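Local atomic coordinates of diphosphomevalonate decarboxylase, putative (Trypanosoma brucei, PDB entry 2HKE), a protein that probably catalyses the ATP-dependent decarboxylation of (R)-5-diphosphomevalonate to isopentenyl diphosphate in the mevalonate pathway of isoprenoid and sterol synthesis. Residues A[15-20]-A[241-246]; A[32-37]-A[214-219]. The protein carries 1 engineered substitution. All coordinates share one frame; numbering follows the deposited sequence.

Interaction 1 of 2, residues A[15-20]-A[241-246]; sequences AFIKYW and AEIAML. With SO4 (sulfate ion), chain C.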
loop_
_atom_site.group_PDB
_atom_site.type_symbol
_atom_site.label_atom_id
_atom_site.label_comp_id
_atom_site.label_asym_id
_atom_site.label_seq_id
_atom_site.Cartn_x
_atom_site.Cartn_y
_atom_site.Cartn_z
ATOM N N ALA A 15 -2.850 0.878 -3.769
ATOM C CA ALA A 15 -3.284 1.767 -4.830
ATOM C C ALA A 15 -4.061 1.000 -5.887
ATOM O O ALA A 15 -3.560 -0.014 -6.393
ATOM C CB ALA A 15 -2.128 2.432 -5.518
ATOM N N PHE A 16 -5.256 1.473 -6.219
ATOM C CA PHE A 16 -5.961 0.941 -7.413
ATOM C C PHE A 16 -5.770 1.837 -8.637
ATOM O O PHE A 16 -5.940 1.350 -9.759
ATOM C CB PHE A 16 -7.415 0.641 -7.118
ATOM C CG PHE A 16 -8.140 1.775 -6.508
ATOM C CD1 PHE A 16 -8.741 2.693 -7.313
ATOM C CD2 PHE A 16 -8.218 1.939 -5.134
ATOM C CE1 PHE A 16 -9.395 3.786 -6.803
ATOM C CE2 PHE A 16 -8.883 3.070 -4.612
ATOM C CZ PHE A 16 -9.481 3.958 -5.456
ATOM N N ILE A 17 -5.478 3.135 -8.421
ATOM C CA ILE A 17 -4.989 4.035 -9.433
ATOM C C ILE A 17 -3.546 4.300 -9.066
ATOM O O ILE A 17 -3.217 4.810 -7.983
ATOM C CB ILE A 17 -5.844 5.306 -9.638
ATOM C CG1 ILE A 17 -7.217 4.878 -10.218
ATOM C CG2 ILE A 17 -5.076 6.301 -10.602
ATOM C CD1 ILE A 17 -8.224 5.992 -10.179
ATOM N N LYS A 18 -2.672 3.836 -9.930
ATOM C CA LYS A 18 -1.266 3.702 -9.579
ATOM C C LYS A 18 -0.370 4.942 -9.542
ATOM O O LYS A 18 -0.423 5.784 -10.426
ATOM C CB LYS A 18 -0.642 2.696 -10.521
ATOM C CG LYS A 18 -1.386 1.341 -10.589
ATOM C CD LYS A 18 -1.299 0.638 -9.251
ATOM C CE LYS A 18 -1.850 -0.783 -9.296
ATOM N NZ LYS A 18 -1.737 -1.494 -7.944
ATOM N N TYR A 19 0.503 4.973 -8.536
ATOM C CA TYR A 19 1.636 5.867 -8.492
ATOM C C TYR A 19 2.795 5.166 -9.241
ATOM O O TYR A 19 3.228 4.119 -8.844
ATOM C CB TYR A 19 2.012 6.118 -7.037
ATOM C CG TYR A 19 3.412 6.649 -6.742
ATOM C CD1 TYR A 19 3.930 7.732 -7.445
ATOM C CD2 TYR A 19 4.184 6.101 -5.711
ATOM C CE1 TYR A 19 5.199 8.215 -7.165
ATOM C CE2 TYR A 19 5.431 6.596 -5.397
ATOM C CZ TYR A 19 5.947 7.618 -6.132
ATOM O OH TYR A 19 7.168 8.114 -5.807
ATOM N N TRP A 20 3.288 5.761 -10.336
ATOM C CA TRP A 20 4.422 5.231 -11.034
ATOM C C TRP A 20 5.026 6.368 -11.823
ATOM O O TRP A 20 4.603 6.658 -12.913
ATOM C CB TRP A 20 4.033 4.058 -11.932
ATOM C CG TRP A 20 5.207 3.243 -12.396
ATOM C CD1 TRP A 20 5.703 3.161 -13.661
ATOM C CD2 TRP A 20 5.935 2.329 -11.615
ATOM N NE1 TRP A 20 6.772 2.281 -13.702
ATOM C CE2 TRP A 20 6.919 1.749 -12.448
ATOM C CE3 TRP A 20 5.892 1.954 -10.266
ATOM C CZ2 TRP A 20 7.836 0.833 -11.971
ATOM C CZ3 TRP A 20 6.843 1.042 -9.803
ATOM C CH2 TRP A 20 7.795 0.505 -10.661
ATOM N N ALA A 241 -14.119 -2.161 -9.894
ATOM C CA ALA A 241 -13.338 -3.357 -10.183
ATOM C C ALA A 241 -12.672 -3.299 -11.560
ATOM O O ALA A 241 -11.502 -3.660 -11.720
ATOM C CB ALA A 241 -14.226 -4.603 -10.079
ATOM N N GLU A 242 -13.433 -2.852 -12.528
ATOM C CA GLU A 242 -12.935 -2.647 -13.872
ATOM C C GLU A 242 -11.772 -1.657 -13.965
ATOM O O GLU A 242 -10.753 -1.957 -14.626
ATOM C CB GLU A 242 -14.126 -2.233 -14.798
ATOM C CG GLU A 242 -15.099 -3.351 -15.033
ATOM C CD GLU A 242 -16.533 -2.862 -15.380
ATOM O OE1 GLU A 242 -16.705 -1.660 -15.705
ATOM O OE2 GLU A 242 -17.476 -3.712 -15.373
ATOM N N ILE A 243 -11.899 -0.516 -13.290
ATOM C CA ILE A 243 -10.804 0.478 -13.211
ATOM C C ILE A 243 -9.594 -0.168 -12.576
ATOM O O ILE A 243 -8.461 -0.005 -13.046
ATOM C CB ILE A 243 -11.213 1.754 -12.405
ATOM C CG1 ILE A 243 -12.254 2.524 -13.181
ATOM C CG2 ILE A 243 -9.968 2.615 -11.979
ATOM C CD1 ILE A 243 -11.716 3.087 -14.510
ATOM N N ALA A 244 -9.797 -0.876 -11.455
ATOM C CA ALA A 244 -8.635 -1.445 -10.761
ATOM C C ALA A 244 -7.846 -2.440 -11.665
ATOM O O ALA A 244 -6.604 -2.485 -11.671
ATOM C CB ALA A 244 -9.076 -2.110 -9.474
ATOM N N MET A 245 -8.570 -3.266 -12.432
ATOM C CA MET A 245 -7.921 -4.240 -13.298
ATOM C C MET A 245 -7.279 -3.550 -14.506
ATOM O O MET A 245 -6.230 -3.968 -14.959
ATOM C CB MET A 245 -8.923 -5.299 -13.752
ATOM C CG MET A 245 -9.277 -6.232 -12.576
ATOM S SD MET A 245 -10.333 -7.609 -12.897
ATOM C CE MET A 245 -11.922 -6.814 -13.050
ATOM N N LEU A 246 -7.900 -2.502 -15.015
ATOM C CA LEU A 246 -7.289 -1.743 -16.131
ATOM C C LEU A 246 -6.004 -1.100 -15.688
ATOM O O LEU A 246 -5.009 -1.148 -16.371
ATOM C CB LEU A 246 -8.222 -0.642 -16.608
ATOM C CG LEU A 246 -9.409 -1.106 -17.434
ATOM C CD1 LEU A 246 -10.419 0.063 -17.585
ATOM C CD2 LEU A 246 -8.918 -1.618 -18.788
HETATM S S SO4 C . 9.175 6.127 -3.580
HETATM O O1 SO4 C . 10.306 6.401 -4.443
HETATM O O2 SO4 C . 8.432 4.998 -4.089
HETATM O O3 SO4 C . 9.636 5.805 -2.234
HETATM O O4 SO4 C . 8.281 7.288 -3.555
HETATM O O HOH W 1 -5.252 -1.279 -9.815
#

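Interaction 2 of 2, residues A[32-37]-A[214-219]; sequences PTNDSF and KKRISE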
loop_
_atom_site.group_PDB
_atom_site.type_symbol
_atom_site.label_atom_id
_atom_site.label_comp_id
_atom_site.label_asym_id
_atom_site.label_seq_id
_atom_site.Cartn_x
_atom_site.Cartn_y
_atom_site.Cartn_z
ATOM N N PRO A 32 4.685 13.415 -7.625
ATOM C CA PRO A 32 4.410 12.414 -8.631
ATOM C C PRO A 32 3.964 13.027 -9.964
ATOM O O PRO A 32 3.560 14.197 -9.993
ATOM C CB PRO A 32 3.316 11.619 -7.999
ATOM C CG PRO A 32 2.521 12.619 -7.238
ATOM C CD PRO A 32 3.537 13.624 -6.746
ATOM N N THR A 33 4.046 12.242 -11.042
ATOM C CA THR A 33 3.506 12.683 -12.343
ATOM C C THR A 33 1.985 12.716 -12.408
ATOM O O THR A 33 1.412 13.386 -13.269
ATOM C CB THR A 33 4.006 11.771 -13.478
ATOM O OG1 THR A 33 3.767 10.385 -13.145
ATOM C CG2 THR A 33 5.459 11.928 -13.677
ATOM N N ASN A 34 1.302 11.953 -11.541
ATOM C CA ASN A 34 -0.155 11.874 -11.596
ATOM C C ASN A 34 -0.691 11.559 -10.198
ATOM O O ASN A 34 0.079 11.122 -9.310
ATOM C CB ASN A 34 -0.591 10.787 -12.586
ATOM C CG ASN A 34 0.098 9.459 -12.336
ATOM O OD1 ASN A 34 1.173 9.211 -12.909
ATOM N ND2 ASN A 34 -0.476 8.609 -11.423
ATOM N N ASP A 35 -1.974 11.774 -10.025
ATOM C CA ASP A 35 -2.630 11.402 -8.786
ATOM C C ASP A 35 -2.632 9.881 -8.648
ATOM O O ASP A 35 -2.566 9.130 -9.622
ATOM C CB ASP A 35 -4.071 11.827 -8.797
ATOM C CG ASP A 35 -4.292 13.335 -8.705
ATOM O OD1 ASP A 35 -3.379 14.175 -8.509
ATOM O OD2 ASP A 35 -5.499 13.671 -8.856
ATOM N N SER A 36 -2.800 9.425 -7.409
ATOM C CA SER A 36 -3.038 8.012 -7.172
ATOM C C SER A 36 -4.174 7.868 -6.170
ATOM O O SER A 36 -4.572 8.854 -5.557
ATOM C CB SER A 36 -1.772 7.297 -6.730
ATOM O OG SER A 36 -1.081 7.957 -5.694
ATOM N N PHE A 37 -4.683 6.662 -5.999
ATOM C CA PHE A 37 -5.905 6.502 -5.246
ATOM C C PHE A 37 -5.793 5.112 -4.641
ATOM O O PHE A 37 -5.542 4.147 -5.377
ATOM C CB PHE A 37 -7.083 6.580 -6.245
ATOM C CG PHE A 37 -8.403 7.108 -5.671
ATOM C CD1 PHE A 37 -8.722 7.068 -4.320
ATOM C CD2 PHE A 37 -9.364 7.529 -6.568
ATOM C CE1 PHE A 37 -9.970 7.548 -3.877
ATOM C CE2 PHE A 37 -10.602 8.014 -6.155
ATOM C CZ PHE A 37 -10.911 7.996 -4.788
ATOM N N LYS A 214 3.303 8.920 -21.555
ATOM C CA LYS A 214 2.759 10.216 -21.912
ATOM C C LYS A 214 1.241 10.318 -21.879
ATOM O O LYS A 214 0.673 11.297 -21.322
ATOM C CB LYS A 214 3.260 10.605 -23.317
ATOM C CG LYS A 214 2.909 12.038 -23.758
ATOM C CD LYS A 214 3.371 12.225 -25.209
ATOM C CE LYS A 214 2.956 13.540 -25.784
ATOM N NZ LYS A 214 3.771 14.645 -25.178
ATOM N N LYS A 215 0.583 9.351 -22.528
ATOM C CA LYS A 215 -0.858 9.306 -22.624
ATOM C C LYS A 215 -1.432 8.952 -21.250
ATOM O O LYS A 215 -2.472 9.464 -20.874
ATOM C CB LYS A 215 -1.347 8.276 -23.635
ATOM C CG LYS A 215 -2.848 8.309 -23.805
ATOM C CD LYS A 215 -3.317 7.474 -25.013
ATOM C CE LYS A 215 -4.046 6.214 -24.561
ATOM N NZ LYS A 215 -3.202 5.043 -24.565
ATOM N N ARG A 216 -0.725 8.113 -20.513
ATOM C CA ARG A 216 -1.178 7.754 -19.131
ATOM C C ARG A 216 -1.326 8.994 -18.247
ATOM O O ARG A 216 -2.340 9.163 -17.586
ATOM C CB ARG A 216 -0.255 6.720 -18.511
ATOM C CG ARG A 216 -0.570 6.452 -17.031
ATOM C CD ARG A 216 0.264 5.374 -16.433
ATOM N NE ARG A 216 -0.065 5.303 -15.009
ATOM C CZ ARG A 216 -1.232 4.901 -14.515
ATOM N NH1 ARG A 216 -2.194 4.403 -15.290
ATOM N NH2 ARG A 216 -1.407 4.944 -13.194
ATOM N N ILE A 217 -0.304 9.843 -18.246
ATOM C CA ILE A 217 -0.241 11.008 -17.394
ATOM C C ILE A 217 -1.197 12.059 -17.873
ATOM O O ILE A 217 -1.909 12.689 -17.101
ATOM C CB ILE A 217 1.212 11.552 -17.353
ATOM C CG1 ILE A 217 2.093 10.503 -16.656
ATOM C CG2 ILE A 217 1.284 12.955 -16.714
ATOM C CD1 ILE A 217 3.591 10.673 -16.814
ATOM N N SER A 218 -1.240 12.246 -19.192
ATOM C CA SER A 218 -2.027 13.328 -19.726
ATOM C C SER A 218 -3.517 13.041 -19.769
ATOM O O SER A 218 -4.325 13.918 -19.485
ATOM C CB SER A 218 -1.548 13.626 -21.150
ATOM O OG SER A 218 -2.202 14.784 -21.590
ATOM N N GLU A 219 -3.892 11.832 -20.162
ATOM C CA GLU A 219 -5.281 11.498 -20.414
ATOM C C GLU A 219 -5.835 10.450 -19.445
ATOM O O GLU A 219 -6.905 10.634 -18.922
ATOM C CB GLU A 219 -5.406 10.996 -21.860
ATOM C CG GLU A 219 -6.794 10.505 -22.261
ATOM C CD GLU A 219 -6.870 9.982 -23.687
ATOM O OE1 GLU A 219 -7.073 10.783 -24.626
ATOM O OE2 GLU A 219 -6.797 8.769 -23.816
HETATM O O HOH W 2 -1.617 13.507 -14.435
HETATM O O HOH W 3 1.831 6.584 -13.405
#

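Interaction 1 of 2, residues A[15-20]-A[241-246]
Phe16 and Ile17 make a small, buried apolar contact with Ala244 and Ile243, where the chain leaving strand 5-15 turns a corner against helix 237-256. Two touches carry it. The CB of Phe16 meets the CB of Ala244 at 4.0 Å, so the methyl packs on the base of the aromatic side chain. Beside it, CG1 of Ile17 reaches CG2 of Ile243, also at 4.0 Å, the two branched chains crossing obliquely. A chi1 of -67° in Ile17 swings CG1 beside its backbone N, where it can reach the helix at CG2 of Ile243. Phe16 and Ile17 form a classic beta bulge, both facing Phe37 of the neighbouring strand 36-40. The contact joins the S5-type N-terminal domain to the GHMP C-terminal domain, in the two-domain architecture of the GHMP kinase superfamily. Helix 213-234 also packs on Phe16 and Ile17, and the Phe16 ring meets Phe240 edge-to-face. A single water bridges the backbones, donating to O of Phe16 at 2.7 Å and to O of Ala244 at 2.6 Å. NZ of Lys18 folds back to O of Ala15 (2.8 Å) and also pairs with Asp293. Farther along, Tyr19 OH donates to O4 of a sulfate at 2.6 Å, the oxygen lying at the ring edge; Lys22, Thr200 and Arg77 also bind this ion, probably a crystallisation component.

Interaction 2 of 2, residues A[32-37]-A[214-219]
Thr33 and Ile217 form the close-packed part of this contact between a loop of the N-terminal S5-type domain, just ahead of strand 36-40, and helix 213-234 of the GHMP-type C-terminal domain. The two side chains cross at about a right angle, with CD1 of Ile217 pressed to 3.5 Å from CB of Thr33. The other branch of the isoleucine, CG2, lies 3.5 Å from O of Thr33, so Ile217 straddles this residue, and Leu207 of helix 199-209 touches both partners. The Asn34 side is looser and watery. The Asn34 amide and the Arg216 guanidinium stand nearly perpendicular, planes 83° apart, and ND2 of Asn34 stays 4.2 Å from NH2 of Arg216; both nitrogens donate to O of Lys18. The amide is held at both ends: ND2 of Asn34 bonds O of Asp35 with an N-H...O angle of 158°, while OD1 of Asn34 accepts from OG1 of Thr33 at 2.9 Å, a hydroxyl that O of Gly21 also engages, its proton probably shared. Extended from CG to NE, the Arg216 chain brings NH1 to a salt bridge with Glu247 of the next helix. One water links the backbones, donating to O of Ile217 and, more distantly, to O of Thr33. A second water, at the guanidinium edge, accepts from NE of Arg216 at 2.8 Å and donates to OD1 of Asn34 at 2.8 Å.

Overall arrangement
From the N terminus, the chain runs along strand 5-15, turns through 15-20, and reaches 32-37 on the way into strand 36-40. It then runs through the rest of the N-terminal domain, crosses into the C-terminal domain by strand 183-189 and helix 199-209, and enters helix 213-234, where 214-219 closes interaction 2. The next helix, 237-256, closes interaction 1 at 241-246, so the loop of interaction 2 is nested inside that of interaction 1. Their centres lie about 12 Å apart, and the N-terminal segments touch: N of Phe16 probably bonds O of Phe37 at 2.8 Å. Together the contacts set two adjoining pieces of the N-terminal domain against two consecutive helices of the C-terminal domain.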